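Local coordinates for SsDNA-binding protein essential for mitochondrial genome maintenance (Saccharomyces cerevisiae, PDB 6CQK) that binds single-stranded DNA preferentially and cooperatively, takes part in mitochondrial DNA replication and stimulates the PIF1 helicase, at residues M6-E18 with N25-R37. Numbering follows the deposited sequence.
Sequences MSIVGRIGSEFTE and NRYLKYSIASQPR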
# COMPACT_ATOMS: atom_id res chain seq x y z
N MET A 6 -2.45 -6.07 4.14
CA MET A 6 -2.71 -4.94 5.07
C MET A 6 -1.45 -4.16 5.38
O MET A 6 -0.37 -4.75 5.51
CB MET A 6 -3.19 -5.48 6.38
CG MET A 6 -3.60 -4.39 7.35
SD MET A 6 -5.21 -4.64 8.14
CE MET A 6 -6.36 -5.17 6.91
N SER A 7 -1.55 -2.86 5.43
CA SER A 7 -0.44 -2.03 5.87
C SER A 7 -0.94 -1.32 7.11
O SER A 7 -2.03 -0.80 7.09
CB SER A 7 -0.04 -1.02 4.80
OG SER A 7 0.03 -1.65 3.52
N ILE A 8 -0.14 -1.35 8.17
CA ILE A 8 -0.49 -0.75 9.43
C ILE A 8 0.61 0.16 9.90
O ILE A 8 1.78 -0.16 9.82
CB ILE A 8 -0.64 -1.83 10.45
CG1 ILE A 8 -1.81 -2.73 10.08
CG2 ILE A 8 -0.88 -1.24 11.84
CD1 ILE A 8 -1.61 -4.13 10.59
N VAL A 9 0.24 1.33 10.37
CA VAL A 9 1.11 2.10 11.22
C VAL A 9 0.52 2.17 12.60
O VAL A 9 -0.65 2.59 12.79
CB VAL A 9 1.32 3.52 10.72
CG1 VAL A 9 2.11 4.34 11.74
CG2 VAL A 9 2.12 3.47 9.46
N GLY A 10 1.37 1.83 13.56
CA GLY A 10 0.92 1.74 14.91
C GLY A 10 2.01 1.39 15.86
O GLY A 10 3.18 1.32 15.50
N ARG A 11 1.63 1.15 17.11
CA ARG A 11 2.61 0.92 18.14
C ARG A 11 2.56 -0.49 18.60
O ARG A 11 1.48 -1.08 18.69
CB ARG A 11 2.40 1.88 19.31
CG ARG A 11 3.27 3.14 19.21
CD ARG A 11 2.63 4.35 19.73
NE ARG A 11 1.77 4.81 18.63
CZ ARG A 11 0.96 5.86 18.72
NH1 ARG A 11 0.91 6.59 19.85
NH2 ARG A 11 0.22 6.17 17.68
N ILE A 12 3.71 -1.04 18.92
CA ILE A 12 3.75 -2.41 19.41
C ILE A 12 3.22 -2.49 20.80
O ILE A 12 3.80 -1.89 21.68
CB ILE A 12 5.16 -3.00 19.26
CG1 ILE A 12 5.36 -3.19 17.74
CG2 ILE A 12 5.27 -4.29 20.05
CD1 ILE A 12 6.61 -3.90 17.33
N GLY A 13 2.13 -3.22 20.97
CA GLY A 13 1.42 -3.27 22.22
C GLY A 13 1.54 -4.58 22.95
O GLY A 13 0.72 -4.88 23.79
N SER A 14 2.59 -5.34 22.70
CA SER A 14 2.80 -6.59 23.44
C SER A 14 4.26 -7.06 23.43
O SER A 14 5.11 -6.53 22.67
CB SER A 14 1.88 -7.69 22.91
OG SER A 14 2.32 -8.19 21.64
N GLU A 15 4.55 -8.03 24.31
CA GLU A 15 5.79 -8.80 24.24
C GLU A 15 5.75 -9.62 22.96
O GLU A 15 4.72 -9.79 22.32
CB GLU A 15 5.96 -9.80 25.42
CG GLU A 15 6.33 -9.31 26.84
CD GLU A 15 6.74 -7.84 26.93
OE1 GLU A 15 7.82 -7.50 26.38
OE2 GLU A 15 5.96 -7.04 27.55
N PHE A 16 6.91 -10.10 22.57
CA PHE A 16 6.99 -11.01 21.45
C PHE A 16 6.91 -12.46 21.98
O PHE A 16 7.92 -13.01 22.32
CB PHE A 16 8.31 -10.77 20.67
CG PHE A 16 8.46 -9.37 20.10
CD1 PHE A 16 7.68 -8.98 19.02
CD2 PHE A 16 9.41 -8.50 20.57
CE1 PHE A 16 7.83 -7.72 18.45
CE2 PHE A 16 9.59 -7.26 20.00
CZ PHE A 16 8.80 -6.87 18.94
N THR A 17 5.74 -13.10 21.97
CA THR A 17 5.66 -14.52 22.36
C THR A 17 5.90 -15.46 21.17
O THR A 17 5.42 -15.23 20.08
CB THR A 17 4.31 -14.96 22.94
OG1 THR A 17 3.25 -14.50 22.13
CG2 THR A 17 4.10 -14.57 24.42
N GLU A 18 6.62 -16.57 21.41
CA GLU A 18 7.10 -17.48 20.35
C GLU A 18 6.42 -18.83 20.47
O GLU A 18 6.21 -19.32 21.57
CB GLU A 18 8.60 -17.56 20.47
CG GLU A 18 9.29 -18.31 19.38
CD GLU A 18 10.75 -17.88 19.14
OE1 GLU A 18 11.21 -16.95 19.87
OE2 GLU A 18 11.41 -18.48 18.23
N ASN A 25 6.47 -24.99 12.17
CA ASN A 25 7.29 -23.81 12.14
C ASN A 25 7.23 -22.94 13.39
O ASN A 25 6.22 -22.79 14.03
CB ASN A 25 6.88 -22.96 10.94
CG ASN A 25 7.39 -23.53 9.67
OD1 ASN A 25 6.69 -24.31 9.05
ND2 ASN A 25 8.63 -23.21 9.28
N ARG A 26 8.38 -22.37 13.70
CA ARG A 26 8.45 -21.37 14.71
C ARG A 26 7.88 -20.16 14.15
O ARG A 26 8.31 -19.73 13.07
CB ARG A 26 9.85 -20.96 15.11
CG ARG A 26 10.51 -21.99 15.93
CD ARG A 26 9.61 -22.35 17.12
NE ARG A 26 10.07 -21.65 18.30
CZ ARG A 26 9.51 -21.76 19.50
NH1 ARG A 26 8.39 -22.47 19.69
NH2 ARG A 26 10.05 -21.12 20.53
N TYR A 27 6.99 -19.56 14.93
CA TYR A 27 6.58 -18.22 14.67
C TYR A 27 6.46 -17.36 15.88
O TYR A 27 6.21 -17.85 17.00
CB TYR A 27 5.27 -18.23 13.99
CG TYR A 27 4.06 -18.66 14.83
CD1 TYR A 27 3.23 -17.74 15.50
CD2 TYR A 27 3.69 -20.00 14.87
CE1 TYR A 27 2.09 -18.16 16.20
CE2 TYR A 27 2.53 -20.42 15.54
CZ TYR A 27 1.74 -19.51 16.20
OH TYR A 27 0.67 -19.99 16.91
N LEU A 28 6.58 -16.07 15.60
CA LEU A 28 6.47 -15.03 16.59
C LEU A 28 5.10 -14.36 16.51
O LEU A 28 4.53 -14.22 15.44
CB LEU A 28 7.59 -14.06 16.32
CG LEU A 28 7.99 -13.17 17.46
CD1 LEU A 28 8.36 -13.99 18.70
CD2 LEU A 28 9.14 -12.27 17.04
N LYS A 29 4.53 -14.04 17.67
CA LYS A 29 3.20 -13.35 17.79
C LYS A 29 3.39 -12.05 18.53
O LYS A 29 4.18 -11.99 19.46
CB LYS A 29 2.13 -14.19 18.55
CG LYS A 29 1.13 -14.98 17.67
CD LYS A 29 -0.18 -14.21 17.38
CE LYS A 29 -0.94 -14.81 16.21
NZ LYS A 29 -1.39 -16.21 16.45
N TYR A 30 2.75 -11.00 18.05
CA TYR A 30 2.68 -9.75 18.76
C TYR A 30 1.49 -8.98 18.21
O TYR A 30 0.94 -9.31 17.15
CB TYR A 30 3.98 -8.94 18.64
CG TYR A 30 4.24 -8.31 17.27
CD1 TYR A 30 4.87 -9.01 16.24
CD2 TYR A 30 3.87 -7.01 17.01
CE1 TYR A 30 5.10 -8.44 15.01
CE2 TYR A 30 4.11 -6.45 15.76
CZ TYR A 30 4.73 -7.18 14.77
OH TYR A 30 4.89 -6.60 13.50
N SER A 31 1.07 -7.98 18.97
CA SER A 31 -0.05 -7.15 18.57
C SER A 31 0.38 -5.67 18.41
O SER A 31 1.33 -5.24 19.07
CB SER A 31 -1.18 -7.28 19.58
OG SER A 31 -0.67 -7.04 20.88
N ILE A 32 -0.25 -4.99 17.44
CA ILE A 32 -0.03 -3.60 17.15
C ILE A 32 -1.32 -2.88 17.57
O ILE A 32 -2.39 -3.25 17.11
CB ILE A 32 0.21 -3.37 15.62
CG1 ILE A 32 1.48 -4.09 15.18
CG2 ILE A 32 0.36 -1.88 15.27
CD1 ILE A 32 1.73 -4.04 13.70
N ALA A 33 -1.18 -1.85 18.38
CA ALA A 33 -2.27 -0.97 18.64
C ALA A 33 -2.17 0.17 17.66
O ALA A 33 -1.15 0.86 17.65
CB ALA A 33 -2.20 -0.45 20.05
N SER A 34 -3.21 0.38 16.85
CA SER A 34 -3.21 1.44 15.85
C SER A 34 -4.43 2.23 16.14
O SER A 34 -5.55 1.71 16.13
CB SER A 34 -3.30 0.88 14.44
OG SER A 34 -3.68 1.83 13.47
N GLN A 35 -4.25 3.48 16.50
CA GLN A 35 -5.36 4.33 16.82
C GLN A 35 -5.20 5.60 16.09
O GLN A 35 -4.56 6.50 16.57
CB GLN A 35 -5.39 4.65 18.29
CG GLN A 35 -6.60 5.46 18.60
CD GLN A 35 -6.67 5.87 20.01
OE1 GLN A 35 -5.69 5.87 20.70
NE2 GLN A 35 -7.84 6.22 20.46
N PRO A 36 -5.84 5.70 14.94
CA PRO A 36 -5.81 6.82 14.03
C PRO A 36 -6.48 8.07 14.51
O PRO A 36 -6.23 9.10 13.95
CB PRO A 36 -6.59 6.29 12.84
CG PRO A 36 -6.61 4.84 12.98
CD PRO A 36 -6.67 4.62 14.43
N ARG A 37 -7.31 8.00 15.53
CA ARG A 37 -8.04 9.18 15.94
C ARG A 37 -7.84 9.82 17.29
O ARG A 37 -7.88 11.04 17.36
CB ARG A 37 -9.51 8.93 15.76
CG ARG A 37 -10.05 9.46 14.45
CD ARG A 37 -9.54 10.85 14.17
NE ARG A 37 -10.61 11.85 14.15
CZ ARG A 37 -10.50 13.09 14.61
NH1 ARG A 37 -9.36 13.51 15.13
NH2 ARG A 37 -11.53 13.91 14.53
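Ser14 OG and Tyr30 CG each sit between their own backbone N and carbonyl carbon (chi1 74° and 72°), and this turns the serine hydroxyl in to the neighbouring strand while swinging the tyrosine ring alongside Phe16. Ser14 OG accepts a hydrogen bond from the amide N of Ser31 at 3.0 Å and itself donates to Glu15 O, so a hydroxyl stands in for a backbone carbonyl where the chain leaves regular pairing. Replacing Ser14 by an alanine removes the hydroxyl, and the Ser31 amide would probably lose its acceptor here and Glu15 O a donor. Beside it the edge of Phe16 meets the face of Tyr30 in an offset edge-to-face pair, planes 74° apart, with Phe16 CE1 3.8 Å from Tyr30 CG. Ile12 reaches the same tyrosine at another point of the ring, its CD1 3.9 Å from Tyr30 CE2. Beyond these residues the tyrosine hydroxyl is hydrogen-bonded to Gln94 OE1, and Leu58 of helix 52-59 packs on both aromatic side chains.

The whole is an antiparallel hairpin of the OB fold, strand 3-20 against strand 26-34, worked as two paired sections whose register slips by two residues across the loop 13-16. In the first section Arg11 and Ala33 exchange backbone bonds, and Gly13 N reaches Ser31 O at 2.9 Å; in the second, Lys29 N meets Thr17 O at 2.8 Å.

Next to this second section, Leu28 CD1 packs on Phe16 CB at 3.8 Å. At the exposed end Glu18 lays its CG over one face of the Arg26 guanidinium, while OE2 forms a salt bridge with Arg26 NE at 3.4 Å, whose hydrogen bond is weak.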